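Globin protein (Ramazzottius varieornatus, PDB 5ZIQ) binds a hexacoordinated heme through two axial histidines and, as a globin, may bind or carry oxygen, though its own role is unknown. Local coordinates at residues Y92-Q97 and L106-R111; R114-K117 and G121-E124; S125-M130 and E163-G168. One frame throughout, in Å; residues are numbered along the deposited sequence.

Contact 1 of 3, residues Y92-Q97 and L106-R111; sequences YDQAVQ and LTNLKR. With HEM (protoporphyrin IX containing Fe), chain E; SO4 (sulfate ion), chain G.
Gln94 and Ala95 of helix 79-97 face Asn108 and Leu109 of helix 102-115, and the CA atoms of Ala95 and Leu109 are 7.6 Å apart. Just before them in the helix, Tyr92 reaches instead for the heme. Its ring lays one face against the vinyl group, with CE2 3.3 Å from HEM CBC, and its OH lies 3.4 Å from HEM CMC. Asp93 ties the same helix to Trp35 by a hydrogen bond. Gln94 makes the polar half of the contact: chi1 of -163° turns CG away from the backbone N, and the extended chain lays the amide over that of Asn108. The two side chains cross at about a right angle and the amide planes stack, 29° apart. Gln94 NE2 and Asn108 ND2 are 3.5 Å apart, but both are donors and no hydrogen bond joins them. Ala95 makes the apolar half, its CB 4.4 Å from CD2 of Leu109, while Trp157 of helix 148-170 also packs against it. On the second helix, Arg111 holds a sulfate, probably from the crystallisation liquor, at the guanidinium edge: NE and NH2 both donate to SO4 O1, at 3.1 and 2.9 Å. Without a direct hydrogen bond or salt bridge, the two helices, E and F in globin terms, meet here through amide stacking outside and a light apolar touch within.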
loop_
_atom_site.group_PDB
_atom_site.type_symbol
_atom_site.label_atom_id
_atom_site.label_comp_id
_atom_site.label_asym_id
_atom_site.label_seq_id
_atom_site.Cartn_x
_atom_site.Cartn_y
_atom_site.Cartn_z
ATOM N N TYR A 92 2.157 1.897 -4.125
ATOM C CA TYR A 92 0.883 2.610 -4.095
ATOM C C TYR A 92 1.050 4.010 -4.654
ATOM O O TYR A 92 0.231 4.472 -5.444
ATOM C CB TYR A 92 0.316 2.667 -2.670
ATOM C CG TYR A 92 -0.196 1.339 -2.167
ATOM C CD1 TYR A 92 -1.359 0.747 -2.729
ATOM C CD2 TYR A 92 0.452 0.686 -1.106
ATOM C CE1 TYR A 92 -1.839 -0.454 -2.253
ATOM C CE2 TYR A 92 -0.038 -0.506 -0.594
ATOM C CZ TYR A 92 -1.171 -1.080 -1.190
ATOM O OH TYR A 92 -1.652 -2.266 -0.712
ATOM N N ASP A 93 2.142 4.679 -4.276
ATOM C CA ASP A 93 2.436 5.999 -4.824
ATOM C C ASP A 93 2.737 5.947 -6.319
ATOM O O ASP A 93 2.271 6.805 -7.087
ATOM C CB ASP A 93 3.590 6.639 -4.036
ATOM C CG ASP A 93 3.946 8.005 -4.572
ATOM O OD1 ASP A 93 3.182 8.962 -4.319
ATOM O OD2 ASP A 93 4.972 8.089 -5.277
ATOM N N GLN A 94 3.540 4.964 -6.724
ATOM C CA GLN A 94 3.840 4.785 -8.145
ATOM C C GLN A 94 2.565 4.484 -8.911
ATOM O O GLN A 94 2.412 4.939 -10.040
ATOM C CB GLN A 94 4.882 3.701 -8.354
ATOM C CG GLN A 94 5.516 3.752 -9.729
ATOM C CD GLN A 94 6.624 2.746 -9.923
ATOM O OE1 GLN A 94 6.864 1.864 -9.089
ATOM N NE2 GLN A 94 7.338 2.890 -11.040
ATOM N N ALA A 95 1.662 3.712 -8.299
ATOM C CA ALA A 95 0.364 3.463 -8.919
ATOM C C ALA A 95 -0.451 4.746 -9.174
ATOM O O ALA A 95 -0.951 4.962 -10.274
ATOM C CB ALA A 95 -0.438 2.458 -8.090
ATOM N N VAL A 96 -0.531 5.630 -8.174
ATOM C CA VAL A 96 -1.256 6.887 -8.371
ATOM C C VAL A 96 -0.627 7.720 -9.490
ATOM O O VAL A 96 -1.356 8.248 -10.339
ATOM C CB VAL A 96 -1.385 7.722 -7.068
ATOM C CG1 VAL A 96 -2.084 9.051 -7.347
ATOM C CG2 VAL A 96 -2.160 6.941 -6.010
ATOM N N GLN A 97 0.714 7.819 -9.492
ATOM C CA GLN A 97 1.445 8.506 -10.567
ATOM C C GLN A 97 1.122 8.004 -11.951
ATOM O O GLN A 97 1.125 8.789 -12.898
ATOM C CB GLN A 97 2.949 8.344 -10.401
ATOM C CG GLN A 97 3.532 9.190 -9.303
ATOM C CD GLN A 97 4.987 8.895 -9.147
ATOM O OE1 GLN A 97 5.798 9.156 -10.041
ATOM N NE2 GLN A 97 5.329 8.312 -8.015
ATOM N N LEU A 106 -0.261 -1.734 -14.675
ATOM C CA LEU A 106 -0.409 -3.193 -14.590
ATOM C C LEU A 106 0.926 -3.931 -14.486
ATOM O O LEU A 106 1.066 -4.836 -13.678
ATOM C CB LEU A 106 -1.238 -3.729 -15.762
ATOM C CG LEU A 106 -2.708 -3.280 -15.821
ATOM C CD1 LEU A 106 -3.301 -3.686 -17.161
ATOM C CD2 LEU A 106 -3.534 -3.831 -14.666
ATOM N N THR A 107 1.912 -3.521 -15.289
ATOM C CA THR A 107 3.268 -4.079 -15.229
ATOM C C THR A 107 3.821 -3.938 -13.796
ATOM O O THR A 107 4.333 -4.904 -13.205
ATOM C CB THR A 107 4.172 -3.340 -16.234
ATOM O OG1 THR A 107 3.725 -3.644 -17.562
ATOM C CG2 THR A 107 5.666 -3.749 -16.068
ATOM N N ASN A 108 3.664 -2.749 -13.227
ATOM C CA ASN A 108 4.257 -2.460 -11.919
ATOM C C ASN A 108 3.587 -3.246 -10.809
ATOM O O ASN A 108 4.277 -3.824 -9.959
ATOM C CB ASN A 108 4.206 -0.960 -11.633
ATOM C CG ASN A 108 5.155 -0.166 -12.507
ATOM O OD1 ASN A 108 6.151 -0.696 -13.004
ATOM N ND2 ASN A 108 4.841 1.110 -12.710
ATOM N N LEU A 109 2.249 -3.302 -10.823
ATOM C CA LEU A 109 1.538 -4.030 -9.771
ATOM C C LEU A 109 1.739 -5.535 -9.869
ATOM O O LEU A 109 1.915 -6.208 -8.845
ATOM C CB LEU A 109 0.061 -3.659 -9.744
ATOM C CG LEU A 109 -0.225 -2.199 -9.357
ATOM C CD1 LEU A 109 -1.684 -1.914 -9.678
ATOM C CD2 LEU A 109 0.105 -1.929 -7.881
ATOM N N LYS A 110 1.731 -6.090 -11.085
ATOM C CA LYS A 110 1.972 -7.533 -11.202
ATOM C C LYS A 110 3.389 -7.892 -10.754
ATOM O O LYS A 110 3.580 -8.925 -10.117
ATOM C CB LYS A 110 1.689 -8.041 -12.627
ATOM C CG LYS A 110 0.213 -7.948 -13.000
ATOM C CD LYS A 110 -0.041 -8.284 -14.457
ATOM C CE LYS A 110 -1.420 -7.805 -14.872
ATOM N NZ LYS A 110 -1.724 -8.161 -16.285
ATOM N N ARG A 111 4.372 -7.022 -11.018
ATOM C CA ARG A 111 5.727 -7.258 -10.504
ATOM C C ARG A 111 5.762 -7.368 -8.962
ATOM O O ARG A 111 6.396 -8.281 -8.424
ATOM C CB ARG A 111 6.689 -6.176 -10.974
ATOM C CG ARG A 111 8.084 -6.311 -10.358
ATOM C CD ARG A 111 9.118 -5.441 -11.015
ATOM N NE ARG A 111 9.468 -5.993 -12.313
ATOM C CZ ARG A 111 9.235 -5.413 -13.485
ATOM N NH1 ARG A 111 8.639 -4.228 -13.557
ATOM N NH2 ARG A 111 9.600 -6.040 -14.597
HETATM C CHA HEM E . 8.950 -7.360 -0.333
HETATM C CHB HEM E . 6.152 -8.726 3.360
HETATM C CHC HEM E . 2.312 -6.994 0.851
HETATM C CHD HEM E . 5.445 -4.290 -1.673
HETATM C C1A HEM E . 8.523 -7.939 0.837
HETATM C C2A HEM E . 9.317 -8.761 1.675
HETATM C C3A HEM E . 8.533 -9.151 2.718
HETATM C C4A HEM E . 7.255 -8.568 2.542
HETATM C CMA HEM E . 8.956 -10.022 3.871
HETATM C CAA HEM E . 10.765 -9.126 1.434
HETATM C CBA HEM E . 11.667 -8.602 2.560
HETATM C CGA HEM E . 11.743 -7.101 2.514
HETATM O O1A HEM E . 11.973 -6.518 1.431
HETATM O O2A HEM E . 11.573 -6.432 3.553
HETATM C C1B HEM E . 4.837 -8.420 2.965
HETATM C C2B HEM E . 3.679 -8.826 3.674
HETATM C C3B HEM E . 2.590 -8.360 2.992
HETATM C C4B HEM E . 3.109 -7.619 1.822
HETATM C CMB HEM E . 3.667 -9.649 4.942
HETATM C CAB HEM E . 1.173 -8.534 3.341
HETATM C CBB HEM E . 0.779 -8.344 4.600
HETATM C C1C HEM E . 2.809 -6.021 -0.003
HETATM C C2C HEM E . 2.079 -5.029 -0.662
HETATM C C3C HEM E . 2.989 -4.244 -1.364
HETATM C C4C HEM E . 4.281 -4.770 -1.131
HETATM C CMC HEM E . 0.585 -4.847 -0.613
HETATM C CAC HEM E . 2.732 -3.061 -2.204
HETATM C CBC HEM E . 1.515 -2.685 -2.542
HETATM C C1D HEM E . 6.644 -4.987 -1.530
HETATM C C2D HEM E . 7.827 -4.626 -2.331
HETATM C C3D HEM E . 8.802 -5.478 -1.960
HETATM C C4D HEM E . 8.208 -6.360 -0.939
HETATM C CMD HEM E . 7.908 -3.519 -3.360
HETATM C CAD HEM E . 10.220 -5.520 -2.496
HETATM C CBD HEM E . 10.311 -6.652 -3.512
HETATM C CGD HEM E . 11.699 -6.761 -4.092
HETATM O O1D HEM E . 12.501 -5.812 -3.959
HETATM O O2D HEM E . 12.048 -7.799 -4.708
HETATM N NA HEM E . 7.256 -7.859 1.360
HETATM N NB HEM E . 4.437 -7.739 1.889
HETATM N NC HEM E . 4.131 -5.853 -0.314
HETATM N ND HEM E . 6.918 -6.026 -0.711
HETATM FE FE HEM E . 5.731 -6.862 0.528
HETATM S S SO4 G . 10.904 -9.441 -12.681
HETATM O O1 SO4 G . 9.999 -8.776 -13.645
HETATM O O2 SO4 G . 10.204 -9.654 -11.394
HETATM O O3 SO4 G . 11.321 -10.753 -13.235
HETATM O O4 SO4 G . 12.094 -8.585 -12.447
#

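Contact 2 of 3, residues R114-K117 and G121-E124; sequences RQHK and GFQE. With HEM (protoporphyrin IX containing Fe), chain E; SO4 (sulfate ion), chain G.
The chain leaves helix 102-115 and doubles back as a loop, bringing the CA atoms of His116 and Phe122 to 6.9 Å. Across this gap the CB of His116 sits over one face of the Phe122 ring, a CH-pi contact 3.8 Å from the ring centroid and 17° off the normal. The two rings themselves meet obliquely, their planes at 41°. With CG anti to its carbonyl carbon, His116 sends its imidazole from that CB to the heme, where NE2 binds the iron at 2.0 Å. The imidazole meets the porphyrin with its edge, CE1 lying 3.0 Å from HEM ND and CD2 3.3 Å from HEM NB. This is the proximal histidine of the globin fold, near the C-terminal end of the F helix; His88 takes the opposite axial position and makes the heme hexacoordinate. At the other side of the imidazole, ND1 is hydrogen-bonded to the backbone O of Val112, so both ring nitrogens are engaged and rotation is restrained. Phe122 brings its CE1 to 3.5 Å from HEM C3B and thus fills the corner between heme and histidine, face to the methylene and edge to the porphyrin. An alanine in place of Phe122 is likely to open a gap beside both, leaving the histidine methylene without its aromatic face and the imidazole less firmly braced. Gln115 lies along the propionate arm, its CD 3.5 Å from HEM CBD, and Lys117 forms a salt bridge with the C-terminal carboxylate of Glu171.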
loop_
_atom_site.group_PDB
_atom_site.type_symbol
_atom_site.label_atom_id
_atom_site.label_comp_id
_atom_site.label_asym_id
_atom_site.label_seq_id
_atom_site.Cartn_x
_atom_site.Cartn_y
_atom_site.Cartn_z
ATOM N N ARG A 114 4.577 -10.785 -8.035
ATOM C CA ARG A 114 5.606 -11.777 -8.381
ATOM C C ARG A 114 6.777 -11.764 -7.394
ATOM O O ARG A 114 7.376 -12.806 -7.127
ATOM C CB ARG A 114 6.086 -11.547 -9.817
ATOM C CG ARG A 114 7.200 -12.457 -10.293
ATOM C CD ARG A 114 7.161 -12.623 -11.806
ATOM N NE ARG A 114 6.261 -11.671 -12.448
ATOM C CZ ARG A 114 6.583 -10.414 -12.735
ATOM N NH1 ARG A 114 7.791 -9.954 -12.433
ATOM N NH2 ARG A 114 5.700 -9.617 -13.319
ATOM N N GLN A 115 7.071 -10.590 -6.828
ATOM C CA GLN A 115 8.145 -10.435 -5.849
ATOM C C GLN A 115 7.906 -11.095 -4.492
ATOM O O GLN A 115 8.858 -11.267 -3.750
ATOM C CB GLN A 115 8.524 -8.968 -5.686
ATOM C CG GLN A 115 9.235 -8.399 -6.909
ATOM C CD GLN A 115 9.361 -6.894 -6.839
ATOM O OE1 GLN A 115 8.464 -6.204 -6.347
ATOM N NE2 GLN A 115 10.464 -6.376 -7.339
ATOM N N HIS A 116 6.655 -11.455 -4.176
ATOM C CA HIS A 116 6.350 -12.194 -2.925
ATOM C C HIS A 116 6.283 -13.709 -3.053
ATOM O O HIS A 116 6.134 -14.391 -2.048
ATOM C CB HIS A 116 5.054 -11.665 -2.281
ATOM C CG HIS A 116 5.148 -10.229 -1.871
ATOM N ND1 HIS A 116 5.113 -9.204 -2.793
ATOM C CD2 HIS A 116 5.306 -9.648 -0.656
ATOM C CE1 HIS A 116 5.249 -8.054 -2.165
ATOM N NE2 HIS A 116 5.361 -8.290 -0.869
ATOM N N LYS A 117 6.400 -14.234 -4.273
ATOM C CA LYS A 117 6.254 -15.677 -4.510
ATOM C C LYS A 117 7.119 -16.571 -3.636
ATOM O O LYS A 117 6.665 -17.624 -3.152
ATOM C CB LYS A 117 6.534 -15.981 -5.975
ATOM C CG LYS A 117 5.355 -15.676 -6.878
ATOM C CD LYS A 117 5.798 -15.663 -8.332
ATOM C CE LYS A 117 5.824 -17.055 -8.937
ATOM N NZ LYS A 117 6.073 -16.999 -10.405
ATOM N N GLY A 121 7.068 -18.222 4.154
ATOM C CA GLY A 121 5.856 -18.045 4.950
ATOM C C GLY A 121 4.758 -17.213 4.310
ATOM O O GLY A 121 3.708 -17.047 4.906
ATOM N N PHE A 122 4.995 -16.690 3.107
ATOM C CA PHE A 122 4.017 -15.817 2.472
ATOM C C PHE A 122 2.886 -16.613 1.838
ATOM O O PHE A 122 3.125 -17.650 1.213
ATOM C CB PHE A 122 4.667 -14.910 1.431
ATOM C CG PHE A 122 3.810 -13.745 1.046
ATOM C CD1 PHE A 122 3.801 -12.574 1.817
ATOM C CD2 PHE A 122 2.957 -13.840 -0.046
ATOM C CE1 PHE A 122 2.968 -11.516 1.466
ATOM C CE2 PHE A 122 2.132 -12.788 -0.391
ATOM C CZ PHE A 122 2.134 -11.641 0.370
ATOM N N GLN A 123 1.673 -16.103 2.023
ATOM C CA GLN A 123 0.449 -16.630 1.418
ATOM C C GLN A 123 -0.204 -15.522 0.613
ATOM O O GLN A 123 -0.198 -14.374 1.051
ATOM C CB GLN A 123 -0.559 -17.018 2.501
ATOM C CG GLN A 123 -0.209 -18.144 3.452
ATOM C CD GLN A 123 -1.341 -18.385 4.441
ATOM O OE1 GLN A 123 -1.107 -18.544 5.642
ATOM N NE2 GLN A 123 -2.587 -18.387 3.942
ATOM N N GLU A 124 -0.803 -15.857 -0.532
ATOM C CA GLU A 124 -1.533 -14.867 -1.353
ATOM C C GLU A 124 -2.592 -14.068 -0.561
ATOM O O GLU A 124 -2.856 -12.881 -0.846
ATOM C CB GLU A 124 -2.205 -15.577 -2.531
ATOM C CG GLU A 124 -2.782 -14.648 -3.587
ATOM C CD GLU A 124 -3.612 -15.400 -4.619
ATOM O OE1 GLU A 124 -3.596 -16.652 -4.630
ATOM O OE2 GLU A 124 -4.289 -14.738 -5.429
HETATM C CHA HEM E . 8.950 -7.360 -0.333
HETATM C CHB HEM E . 6.152 -8.726 3.360
HETATM C CHC HEM E . 2.312 -6.994 0.851
HETATM C CHD HEM E . 5.445 -4.290 -1.673
HETATM C C1A HEM E . 8.523 -7.939 0.837
HETATM C C2A HEM E . 9.317 -8.761 1.675
HETATM C C3A HEM E . 8.533 -9.151 2.718
HETATM C C4A HEM E . 7.255 -8.568 2.542
HETATM C CMA HEM E . 8.956 -10.022 3.871
HETATM C CAA HEM E . 10.765 -9.126 1.434
HETATM C CBA HEM E . 11.667 -8.602 2.560
HETATM C CGA HEM E . 11.743 -7.101 2.514
HETATM O O1A HEM E . 11.973 -6.518 1.431
HETATM O O2A HEM E . 11.573 -6.432 3.553
HETATM C C1B HEM E . 4.837 -8.420 2.965
HETATM C C2B HEM E . 3.679 -8.826 3.674
HETATM C C3B HEM E . 2.590 -8.360 2.992
HETATM C C4B HEM E . 3.109 -7.619 1.822
HETATM C CMB HEM E . 3.667 -9.649 4.942
HETATM C CAB HEM E . 1.173 -8.534 3.341
HETATM C CBB HEM E . 0.779 -8.344 4.600
HETATM C C1C HEM E . 2.809 -6.021 -0.003
HETATM C C2C HEM E . 2.079 -5.029 -0.662
HETATM C C3C HEM E . 2.989 -4.244 -1.364
HETATM C C4C HEM E . 4.281 -4.770 -1.131
HETATM C CMC HEM E . 0.585 -4.847 -0.613
HETATM C CAC HEM E . 2.732 -3.061 -2.204
HETATM C CBC HEM E . 1.515 -2.685 -2.542
HETATM C C1D HEM E . 6.644 -4.987 -1.530
HETATM C C2D HEM E . 7.827 -4.626 -2.331
HETATM C C3D HEM E . 8.802 -5.478 -1.960
HETATM C C4D HEM E . 8.208 -6.360 -0.939
HETATM C CMD HEM E . 7.908 -3.519 -3.360
HETATM C CAD HEM E . 10.220 -5.520 -2.496
HETATM C CBD HEM E . 10.311 -6.652 -3.512
HETATM C CGD HEM E . 11.699 -6.761 -4.092
HETATM O O1D HEM E . 12.501 -5.812 -3.959
HETATM O O2D HEM E . 12.048 -7.799 -4.708
HETATM N NA HEM E . 7.256 -7.859 1.360
HETATM N NB HEM E . 4.437 -7.739 1.889
HETATM N NC HEM E . 4.131 -5.853 -0.314
HETATM N ND HEM E . 6.918 -6.026 -0.711
HETATM FE FE HEM E . 5.731 -6.862 0.528
HETATM S S SO4 G . 10.904 -9.441 -12.681
HETATM O O1 SO4 G . 9.999 -8.776 -13.645
HETATM O O2 SO4 G . 10.204 -9.654 -11.394
HETATM O O3 SO4 G . 11.321 -10.753 -13.235
HETATM O O4 SO4 G . 12.094 -8.585 -12.447
#

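Contact 3 of 3, residues S125-M130 and E163-G168; sequences SYFERM and EKIREG. With HEM (protoporphyrin IX containing Fe), chain E.
Ile165 and Arg166 of helix 148-170 close on a single side chain of 125-130, that of Phe127. Before them in the helix, Lys164 NZ faces two neighbouring acids on the outer side, with a salt bridge to Glu163 OE2 at 3.3 Å and a long one to Glu167 OE1. Ile165 bears the buried part. Its CG2, anti to the backbone N, sits over one face of the Phe127 ring, a CH-pi contact 3.6 Å from the centroid and 18° off the normal. The other branch runs toward the heme, putting CD1 3.5 Å from HEM CBC. Arg166 adds its aliphatic chain at the exposed margin, CG 3.8 Å from CD2 of Phe127, while its NE makes a salt bridge with Glu124. Phe127 in turn brings CD1 to 3.7 Å from HEM CHC and meets the His116 ring edge-to-face; nearly one turn on, CB of Met130 is 3.6 Å from HEM CMC. Helices G and H of the globin thus join by apolar contact alone at this point, with polar pairing kept to the surface, and Phe127 and Ile165 form a hydrocarbon wall along the heme beside His116.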
loop_
_atom_site.group_PDB
_atom_site.type_symbol
_atom_site.label_atom_id
_atom_site.label_comp_id
_atom_site.label_asym_id
_atom_site.label_seq_id
_atom_site.Cartn_x
_atom_site.Cartn_y
_atom_site.Cartn_z
ATOM N N SER A 125 -3.216 -14.717 0.415
ATOM C CA SER A 125 -4.237 -14.073 1.209
ATOM C C SER A 125 -3.714 -12.929 2.066
ATOM O O SER A 125 -4.505 -12.127 2.565
ATOM C CB SER A 125 -4.983 -15.105 2.063
ATOM O OG SER A 125 -4.098 -15.714 2.990
ATOM N N TYR A 126 -2.387 -12.833 2.218
ATOM C CA TYR A 126 -1.801 -11.758 3.025
ATOM C C TYR A 126 -1.875 -10.386 2.363
ATOM O O TYR A 126 -1.906 -9.399 3.057
ATOM C CB TYR A 126 -0.349 -12.042 3.420
ATOM C CG TYR A 126 -0.142 -13.273 4.284
ATOM C CD1 TYR A 126 -1.211 -13.882 4.982
ATOM C CD2 TYR A 126 1.140 -13.802 4.447
ATOM C CE1 TYR A 126 -1.002 -15.007 5.786
ATOM C CE2 TYR A 126 1.359 -14.919 5.247
ATOM C CZ TYR A 126 0.289 -15.519 5.912
ATOM O OH TYR A 126 0.520 -16.628 6.710
ATOM N N PHE A 127 -1.900 -10.305 1.031
ATOM C CA PHE A 127 -1.896 -8.985 0.399
ATOM C C PHE A 127 -3.030 -8.085 0.905
ATOM O O PHE A 127 -2.813 -6.908 1.200
ATOM C CB PHE A 127 -1.966 -9.072 -1.117
ATOM C CG PHE A 127 -0.745 -9.662 -1.770
ATOM C CD1 PHE A 127 0.513 -9.025 -1.706
ATOM C CD2 PHE A 127 -0.855 -10.854 -2.482
ATOM C CE1 PHE A 127 1.618 -9.581 -2.352
ATOM C CE2 PHE A 127 0.251 -11.409 -3.123
ATOM C CZ PHE A 127 1.482 -10.775 -3.063
ATOM N N GLU A 128 -4.229 -8.652 1.039
ATOM C CA GLU A 128 -5.396 -7.903 1.511
ATOM C C GLU A 128 -5.185 -7.292 2.913
ATOM O O GLU A 128 -5.751 -6.251 3.225
ATOM C CB GLU A 128 -6.667 -8.782 1.462
ATOM C CG GLU A 128 -7.980 -8.044 1.720
ATOM C CD GLU A 128 -9.204 -8.939 1.588
ATOM O OE1 GLU A 128 -9.070 -10.187 1.687
ATOM O OE2 GLU A 128 -10.314 -8.392 1.382
ATOM N N ARG A 129 -4.328 -7.900 3.730
ATOM C CA ARG A 129 -4.013 -7.366 5.061
ATOM C C ARG A 129 -3.350 -5.996 4.987
ATOM O O ARG A 129 -3.496 -5.182 5.886
ATOM C CB ARG A 129 -3.120 -8.344 5.833
ATOM C CG ARG A 129 -3.821 -9.653 6.173
ATOM C CD ARG A 129 -2.890 -10.633 6.871
ATOM N NE ARG A 129 -3.659 -11.765 7.387
ATOM C CZ ARG A 129 -3.174 -12.693 8.210
ATOM N NH1 ARG A 129 -3.968 -13.668 8.646
ATOM N NH2 ARG A 129 -1.909 -12.643 8.619
ATOM N N MET A 130 -2.627 -5.735 3.908
ATOM C CA MET A 130 -1.974 -4.449 3.758
ATOM C C MET A 130 -2.996 -3.349 3.483
ATOM O O MET A 130 -2.739 -2.192 3.812
ATOM C CB MET A 130 -0.922 -4.509 2.652
ATOM C CG MET A 130 0.062 -3.337 2.639
ATOM S SD MET A 130 1.036 -3.151 4.136
ATOM C CE MET A 130 2.132 -4.564 4.049
ATOM N N GLU A 163 -6.068 -6.794 -6.368
ATOM C CA GLU A 163 -6.389 -7.781 -7.381
ATOM C C GLU A 163 -5.250 -7.913 -8.399
ATOM O O GLU A 163 -4.884 -9.033 -8.765
ATOM C CB GLU A 163 -7.729 -7.457 -8.032
ATOM C CG GLU A 163 -8.365 -8.627 -8.769
ATOM C CD GLU A 163 -7.859 -8.807 -10.186
ATOM O OE1 GLU A 163 -7.636 -9.979 -10.576
ATOM O OE2 GLU A 163 -7.701 -7.794 -10.913
ATOM N N LYS A 164 -4.652 -6.791 -8.802
ATOM C CA LYS A 164 -3.563 -6.850 -9.796
ATOM C C LYS A 164 -2.294 -7.425 -9.202
ATOM O O LYS A 164 -1.581 -8.188 -9.863
ATOM C CB LYS A 164 -3.290 -5.479 -10.442
ATOM C CG LYS A 164 -4.506 -4.850 -11.110
ATOM C CD LYS A 164 -5.214 -5.822 -12.050
ATOM C CE LYS A 164 -6.415 -5.162 -12.715
ATOM N NZ LYS A 164 -7.105 -6.068 -13.672
ATOM N N ILE A 165 -2.007 -7.050 -7.960
ATOM C CA ILE A 165 -0.872 -7.628 -7.236
ATOM C C ILE A 165 -1.068 -9.142 -7.118
ATOM O O ILE A 165 -0.150 -9.893 -7.406
ATOM C CB ILE A 165 -0.675 -6.951 -5.854
ATOM C CG1 ILE A 165 -0.234 -5.496 -6.069
ATOM C CG2 ILE A 165 0.382 -7.695 -5.036
ATOM C CD1 ILE A 165 -0.270 -4.626 -4.820
ATOM N N ARG A 166 -2.275 -9.578 -6.762
ATOM C CA ARG A 166 -2.563 -11.008 -6.656
ATOM C C ARG A 166 -2.389 -11.753 -7.980
ATOM O O ARG A 166 -1.864 -12.871 -7.985
ATOM C CB ARG A 166 -3.959 -11.208 -6.093
ATOM C CG ARG A 166 -4.053 -10.878 -4.615
ATOM C CD ARG A 166 -5.466 -11.123 -4.123
ATOM N NE ARG A 166 -5.858 -12.496 -4.414
ATOM C CZ ARG A 166 -7.059 -13.008 -4.174
ATOM N NH1 ARG A 166 -8.017 -12.259 -3.631
ATOM N NH2 ARG A 166 -7.302 -14.273 -4.481
ATOM N N GLU A 167 -2.794 -11.121 -9.090
ATOM C CA GLU A 167 -2.585 -11.681 -10.445
ATOM C C GLU A 167 -1.112 -11.945 -10.707
ATOM O O GLU A 167 -0.745 -13.004 -11.216
ATOM C CB GLU A 167 -3.113 -10.743 -11.527
ATOM C CG GLU A 167 -4.620 -10.742 -11.703
ATOM C CD GLU A 167 -5.089 -9.774 -12.781
ATOM O OE1 GLU A 167 -6.316 -9.594 -12.907
ATOM O OE2 GLU A 167 -4.250 -9.207 -13.518
ATOM N N GLY A 168 -0.263 -10.989 -10.331
ATOM C CA GLY A 168 1.169 -11.142 -10.487
ATOM C C GLY A 168 1.707 -12.280 -9.649
ATOM O O GLY A 168 2.544 -13.031 -10.113
HETATM C CHA HEM E . 8.950 -7.360 -0.333
HETATM C CHB HEM E . 6.152 -8.726 3.360
HETATM C CHC HEM E . 2.312 -6.994 0.851
HETATM C CHD HEM E . 5.445 -4.290 -1.673
HETATM C C1A HEM E . 8.523 -7.939 0.837
HETATM C C2A HEM E . 9.317 -8.761 1.675
HETATM C C3A HEM E . 8.533 -9.151 2.718
HETATM C C4A HEM E . 7.255 -8.568 2.542
HETATM C CMA HEM E . 8.956 -10.022 3.871
HETATM C CAA HEM E . 10.765 -9.126 1.434
HETATM C CBA HEM E . 11.667 -8.602 2.560
HETATM C CGA HEM E . 11.743 -7.101 2.514
HETATM O O1A HEM E . 11.973 -6.518 1.431
HETATM O O2A HEM E . 11.573 -6.432 3.553
HETATM C C1B HEM E . 4.837 -8.420 2.965
HETATM C C2B HEM E . 3.679 -8.826 3.674
HETATM C C3B HEM E . 2.590 -8.360 2.992
HETATM C C4B HEM E . 3.109 -7.619 1.822
HETATM C CMB HEM E . 3.667 -9.649 4.942
HETATM C CAB HEM E . 1.173 -8.534 3.341
HETATM C CBB HEM E . 0.779 -8.344 4.600
HETATM C C1C HEM E . 2.809 -6.021 -0.003
HETATM C C2C HEM E . 2.079 -5.029 -0.662
HETATM C C3C HEM E . 2.989 -4.244 -1.364
HETATM C C4C HEM E . 4.281 -4.770 -1.131
HETATM C CMC HEM E . 0.585 -4.847 -0.613
HETATM C CAC HEM E . 2.732 -3.061 -2.204
HETATM C CBC HEM E . 1.515 -2.685 -2.542
HETATM C C1D HEM E . 6.644 -4.987 -1.530
HETATM C C2D HEM E . 7.827 -4.626 -2.331
HETATM C C3D HEM E . 8.802 -5.478 -1.960
HETATM C C4D HEM E . 8.208 -6.360 -0.939
HETATM C CMD HEM E . 7.908 -3.519 -3.360
HETATM C CAD HEM E . 10.220 -5.520 -2.496
HETATM C CBD HEM E . 10.311 -6.652 -3.512
HETATM C CGD HEM E . 11.699 -6.761 -4.092
HETATM O O1D HEM E . 12.501 -5.812 -3.959
HETATM O O2D HEM E . 12.048 -7.799 -4.708
HETATM N NA HEM E . 7.256 -7.859 1.360
HETATM N NB HEM E . 4.437 -7.739 1.889
HETATM N NC HEM E . 4.131 -5.853 -0.314
HETATM N ND HEM E . 6.918 -6.026 -0.711
HETATM FE FE HEM E . 5.731 -6.862 0.528
#

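In the fold
Along the chain the three contacts follow in series, and all border the heme. Contact 1 joins helices 79-97 and 102-115, contact 2 lies at the far end of helix 102-115 and in the loop beyond it, and contact 3 sets helix 127-142 against helix 148-170. Centres of contacts 1 and 2 are about 17 Å apart, those of 1 and 3 about 13 Å, and those of 2 and 3 about 9 Å. Helix 148-170 bridges the group: Lys164 and Ile165 pack on helix 102-115, and its Arg166 reaches the loop of contact 2. The helix presenting the proximal histidine is thus flanked by helix 79-97 and helix 148-170 where it borders the heme pocket.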